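Protein SSD1 (Saccharomyces cerevisiae S288C, PDB 7AM1) binds the untranslated regions of target mRNAs and represses their translation, as a non-enzymatic member of the RNase II family. Local coordinates at residues 179-191 with 896-908. Sequence-based numbering, arbitrary orientation.
Sequences NDDVEVEGQSLLL and EVGMALPCLTVRA
Gly186 and Cys903 bring helix 179-186 onto strand 903-908: their CA atoms lie 4.0 Å apart, and the axes cross at 104°. A glycine suits this point, because a CB there would collide with Leu904 O and with Cys903 CB. The carbonyl of Gly186 accepts a nearly straight bond (171° at the hydrogen) from Leu904, N to O 2.9 Å, and a second bond from His715. Packing is tight here. With chi1 at 178°, Val182 turns CG1 away from its own N, which lays that methyl 3.6 Å from Cys903 CB, while a water donates to both Val182 O and Leu904 O, bridging helix to strand.

Toward the 898-902 turn the contact stays close but becomes more polar. Gln187, extended beyond CG, crosses Leu901 at about a right angle, and its NE2 donates to Leu901 O at 3.2 Å, from above the carbonyl plane; CG rests 3.5 Å from Pro902 O. Shortening Gln187 to an alanine would remove the amide and is likely to leave Leu901 O without this donor and a gap beside Cys903 SG. The looser, solvent side has Glu183 crossing Met899 at about a right angle, OE2 3.4 Å from SD, both residues partly exposed.

Strand 903-908 forms a beta hairpin with strand 888-896, edging a five-stranded antiparallel sheet of 3-2-1-4-5 order, consistent with the OB-type C-terminal domain of the RNase II family; the helix C-terminus packs across that edge strand.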
loop_
_atom_site.group_PDB
_atom_site.type_symbol
_atom_site.label_atom_id
_atom_site.label_comp_id
_atom_site.label_asym_id
_atom_site.label_seq_id
_atom_site.Cartn_x
_atom_site.Cartn_y
_atom_site.Cartn_z
ATOM N N ASN A 179 -10.502 -6.364 -21.448
ATOM C CA ASN A 179 -10.420 -4.927 -21.208
ATOM C C ASN A 179 -10.344 -4.620 -19.721
ATOM O O ASN A 179 -9.507 -3.822 -19.283
ATOM C CB ASN A 179 -11.624 -4.215 -21.819
ATOM C CG ASN A 179 -11.558 -4.142 -23.319
ATOM O OD1 ASN A 179 -10.605 -4.618 -23.945
ATOM N ND2 ASN A 179 -12.576 -3.538 -23.911
ATOM N N ASP A 180 -11.215 -5.249 -18.924
ATOM C CA ASP A 180 -11.212 -5.009 -17.486
ATOM C C ASP A 180 -9.908 -5.469 -16.850
ATOM O O ASP A 180 -9.364 -4.788 -15.974
ATOM C CB ASP A 180 -12.397 -5.720 -16.830
ATOM C CG ASP A 180 -13.731 -5.084 -17.177
ATOM O OD1 ASP A 180 -13.742 -3.956 -17.720
ATOM O OD2 ASP A 180 -14.773 -5.721 -16.902
ATOM N N ASP A 181 -9.383 -6.617 -17.289
ATOM C CA ASP A 181 -8.161 -7.158 -16.703
ATOM C C ASP A 181 -6.983 -6.212 -16.897
ATOM O O ASP A 181 -6.176 -6.018 -15.981
ATOM C CB ASP A 181 -7.846 -8.524 -17.317
ATOM C CG ASP A 181 -8.635 -9.655 -16.677
ATOM O OD1 ASP A 181 -9.308 -9.416 -15.648
ATOM O OD2 ASP A 181 -8.590 -10.784 -17.217
ATOM N N VAL A 182 -6.848 -5.628 -18.091
ATOM C CA VAL A 182 -5.708 -4.751 -18.344
ATOM C C VAL A 182 -5.692 -3.607 -17.339
ATOM O O VAL A 182 -4.630 -3.197 -16.856
ATOM C CB VAL A 182 -5.734 -4.229 -19.793
ATOM C CG1 VAL A 182 -4.572 -3.270 -20.034
ATOM C CG2 VAL A 182 -5.654 -5.382 -20.784
ATOM N N GLU A 183 -6.868 -3.077 -16.996
ATOM C CA GLU A 183 -6.933 -2.006 -16.008
ATOM C C GLU A 183 -6.694 -2.531 -14.598
ATOM O O GLU A 183 -5.839 -2.014 -13.870
ATOM C CB GLU A 183 -8.274 -1.279 -16.094
ATOM C CG GLU A 183 -8.486 -0.529 -17.399
ATOM C CD GLU A 183 -9.840 0.143 -17.465
ATOM O OE1 GLU A 183 -10.809 -0.409 -16.908
ATOM O OE2 GLU A 183 -9.925 1.252 -18.031
ATOM N N VAL A 184 -7.451 -3.549 -14.183
ATOM C CA VAL A 184 -7.338 -4.028 -12.808
ATOM C C VAL A 184 -5.928 -4.536 -12.531
ATOM O O VAL A 184 -5.314 -4.199 -11.512
ATOM C CB VAL A 184 -8.392 -5.109 -12.520
ATOM C CG1 VAL A 184 -8.132 -5.734 -11.158
ATOM C CG2 VAL A 184 -9.785 -4.509 -12.559
ATOM N N GLU A 185 -5.395 -5.367 -13.429
ATOM C CA GLU A 185 -4.059 -5.914 -13.220
ATOM C C GLU A 185 -2.975 -4.867 -13.439
ATOM O O GLU A 185 -1.958 -4.871 -12.733
ATOM C CB GLU A 185 -3.826 -7.101 -14.154
ATOM C CG GLU A 185 -4.752 -8.278 -13.921
ATOM C CD GLU A 185 -4.549 -9.378 -14.946
ATOM O OE1 GLU A 185 -3.724 -9.185 -15.862
ATOM O OE2 GLU A 185 -5.200 -10.438 -14.830
ATOM N N GLY A 186 -3.181 -3.953 -14.381
ATOM C CA GLY A 186 -2.126 -3.067 -14.824
ATOM C C GLY A 186 -2.002 -1.764 -14.062
ATOM O O GLY A 186 -0.943 -1.130 -14.099
ATOM N N GLN A 187 -3.054 -1.353 -13.361
ATOM C CA GLN A 187 -3.067 -0.049 -12.707
ATOM C C GLN A 187 -2.587 -0.096 -11.258
ATOM O O GLN A 187 -2.628 0.929 -10.570
ATOM C CB GLN A 187 -4.475 0.544 -12.802
ATOM C CG GLN A 187 -4.823 0.908 -14.248
ATOM C CD GLN A 187 -6.242 1.395 -14.427
ATOM O OE1 GLN A 187 -7.126 1.070 -13.638
ATOM N NE2 GLN A 187 -6.473 2.167 -15.486
ATOM N N SER A 188 -2.100 -1.242 -10.794
ATOM C CA SER A 188 -1.476 -1.347 -9.483
ATOM C C SER A 188 -0.121 -2.028 -9.628
ATOM O O SER A 188 0.174 -2.675 -10.637
ATOM C CB SER A 188 -2.362 -2.120 -8.494
ATOM O OG SER A 188 -2.527 -3.464 -8.911
ATOM N N LEU A 189 0.715 -1.875 -8.602
ATOM C CA LEU A 189 2.071 -2.406 -8.683
ATOM C C LEU A 189 2.073 -3.928 -8.600
ATOM O O LEU A 189 2.750 -4.600 -9.388
ATOM C CB LEU A 189 2.932 -1.793 -7.580
ATOM C CG LEU A 189 3.074 -0.272 -7.681
ATOM C CD1 LEU A 189 3.679 0.284 -6.402
ATOM C CD2 LEU A 189 3.902 0.119 -8.911
ATOM N N LEU A 190 1.312 -4.486 -7.665
ATOM C CA LEU A 190 1.170 -5.925 -7.486
ATOM C C LEU A 190 -0.212 -6.356 -7.981
ATOM O O LEU A 190 -0.995 -5.549 -8.487
ATOM C CB LEU A 190 1.383 -6.303 -6.017
ATOM C CG LEU A 190 2.651 -5.753 -5.349
ATOM C CD1 LEU A 190 2.734 -6.212 -3.887
ATOM C CD2 LEU A 190 3.920 -6.142 -6.105
ATOM N N LEU A 191 -0.512 -7.644 -7.828
ATOM C CA LEU A 191 -1.793 -8.210 -8.233
ATOM C C LEU A 191 -2.651 -8.497 -7.009
ATOM O O LEU A 191 -2.195 -9.164 -6.075
ATOM C CB LEU A 191 -1.611 -9.506 -9.027
ATOM C CG LEU A 191 -1.019 -9.424 -10.429
ATOM C CD1 LEU A 191 -0.836 -10.832 -10.976
ATOM C CD2 LEU A 191 -1.911 -8.597 -11.344
ATOM N N GLU A 896 0.794 0.561 -21.010
ATOM C CA GLU A 896 -0.164 1.000 -22.020
ATOM C C GLU A 896 -0.710 2.365 -21.615
ATOM O O GLU A 896 -1.273 2.510 -20.525
ATOM C CB GLU A 896 -1.336 0.025 -22.153
ATOM C CG GLU A 896 -1.002 -1.451 -22.164
ATOM C CD GLU A 896 -0.363 -1.916 -23.447
ATOM O OE1 GLU A 896 -0.243 -1.106 -24.390
ATOM O OE2 GLU A 896 0.019 -3.103 -23.507
ATOM N N VAL A 897 -0.545 3.364 -22.473
ATOM C CA VAL A 897 -1.007 4.716 -22.187
ATOM C C VAL A 897 -2.346 4.931 -22.878
ATOM O O VAL A 897 -2.543 4.502 -24.022
ATOM C CB VAL A 897 0.028 5.756 -22.656
ATOM C CG1 VAL A 897 -0.507 7.167 -22.472
ATOM C CG2 VAL A 897 1.338 5.562 -21.906
ATOM N N GLY A 898 -3.263 5.615 -22.190
ATOM C CA GLY A 898 -4.581 5.874 -22.741
ATOM C C GLY A 898 -5.665 6.165 -21.719
ATOM O O GLY A 898 -6.535 7.005 -21.965
ATOM N N MET A 899 -5.647 5.459 -20.588
ATOM C CA MET A 899 -6.618 5.654 -19.521
ATOM C C MET A 899 -6.138 6.713 -18.530
ATOM O O MET A 899 -4.997 7.179 -18.579
ATOM C CB MET A 899 -6.879 4.332 -18.791
ATOM C CG MET A 899 -7.181 3.187 -19.736
ATOM S SD MET A 899 -8.793 3.328 -20.524
ATOM C CE MET A 899 -8.719 1.911 -21.617
ATOM N N ALA A 900 -7.024 7.067 -17.591
ATOM C CA ALA A 900 -6.643 7.992 -16.527
ATOM C C ALA A 900 -5.365 7.522 -15.854
ATOM O O ALA A 900 -4.504 8.329 -15.484
ATOM C CB ALA A 900 -7.769 8.118 -15.500
ATOM N N LEU A 901 -5.233 6.213 -15.682
ATOM C CA LEU A 901 -4.021 5.627 -15.169
ATOM C C LEU A 901 -3.441 4.695 -16.224
ATOM O O LEU A 901 -4.190 3.960 -16.877
ATOM C CB LEU A 901 -4.298 4.846 -13.879
ATOM C CG LEU A 901 -4.988 5.632 -12.758
ATOM C CD1 LEU A 901 -5.163 4.751 -11.528
ATOM C CD2 LEU A 901 -4.215 6.903 -12.411
ATOM N N PRO A 902 -2.128 4.698 -16.419
ATOM C CA PRO A 902 -1.528 3.747 -17.358
ATOM C C PRO A 902 -1.639 2.327 -16.828
ATOM O O PRO A 902 -1.829 2.088 -15.634
ATOM C CB PRO A 902 -0.072 4.208 -17.453
ATOM C CG PRO A 902 0.181 4.909 -16.146
ATOM C CD PRO A 902 -1.118 5.569 -15.788
ATOM N N CYS A 903 -1.501 1.376 -17.745
ATOM C CA CYS A 903 -1.669 -0.039 -17.438
ATOM C C CYS A 903 -0.373 -0.766 -17.757
ATOM O O CYS A 903 0.043 -0.820 -18.918
ATOM C CB CYS A 903 -2.825 -0.626 -18.250
ATOM S SG CYS A 903 -4.401 0.207 -17.962
ATOM N N LEU A 904 0.242 -1.353 -16.738
ATOM C CA LEU A 904 1.400 -2.201 -16.954
ATOM C C LEU A 904 0.945 -3.535 -17.520
ATOM O O LEU A 904 -0.033 -4.122 -17.049
ATOM C CB LEU A 904 2.160 -2.423 -15.650
ATOM C CG LEU A 904 2.722 -1.163 -15.003
ATOM C CD1 LEU A 904 3.128 -1.445 -13.551
ATOM C CD2 LEU A 904 3.904 -0.652 -15.819
ATOM N N THR A 905 1.656 -4.010 -18.536
ATOM C CA THR A 905 1.340 -5.281 -19.163
ATOM C C THR A 905 2.639 -6.027 -19.423
ATOM O O THR A 905 3.687 -5.418 -19.659
ATOM C CB THR A 905 0.571 -5.105 -20.486
ATOM O OG1 THR A 905 1.365 -4.346 -21.408
ATOM C CG2 THR A 905 -0.762 -4.396 -20.264
ATOM N N VAL A 906 2.557 -7.351 -19.390
ATOM C CA VAL A 906 3.716 -8.204 -19.602
ATOM C C VAL A 906 3.365 -9.295 -20.601
ATOM O O VAL A 906 2.221 -9.754 -20.679
ATOM C CB VAL A 906 4.223 -8.838 -18.286
ATOM C CG1 VAL A 906 4.839 -7.784 -17.400
ATOM C CG2 VAL A 906 3.092 -9.566 -17.573
ATOM N N ARG A 907 4.372 -9.703 -21.371
ATOM C CA ARG A 907 4.266 -10.806 -22.312
ATOM C C ARG A 907 5.536 -11.639 -22.246
ATOM O O ARG A 907 6.630 -11.103 -22.045
ATOM C CB ARG A 907 4.041 -10.305 -23.743
ATOM C CG ARG A 907 2.755 -9.525 -23.926
ATOM C CD ARG A 907 2.782 -8.698 -25.192
ATOM N NE ARG A 907 1.451 -8.609 -25.782
ATOM C CZ ARG A 907 1.205 -8.251 -27.038
ATOM N NH1 ARG A 907 2.201 -7.942 -27.865
ATOM N NH2 ARG A 907 -0.047 -8.215 -27.472
ATOM N N ALA A 908 5.383 -12.950 -22.407
ATOM C CA ALA A 908 6.538 -13.823 -22.540
ATOM C C ALA A 908 7.167 -13.651 -23.914
ATOM O O ALA A 908 6.471 -13.538 -24.927
ATOM C CB ALA A 908 6.146 -15.287 -22.341
HETATM O O HOH W 1 -2.590 -5.369 -17.260
#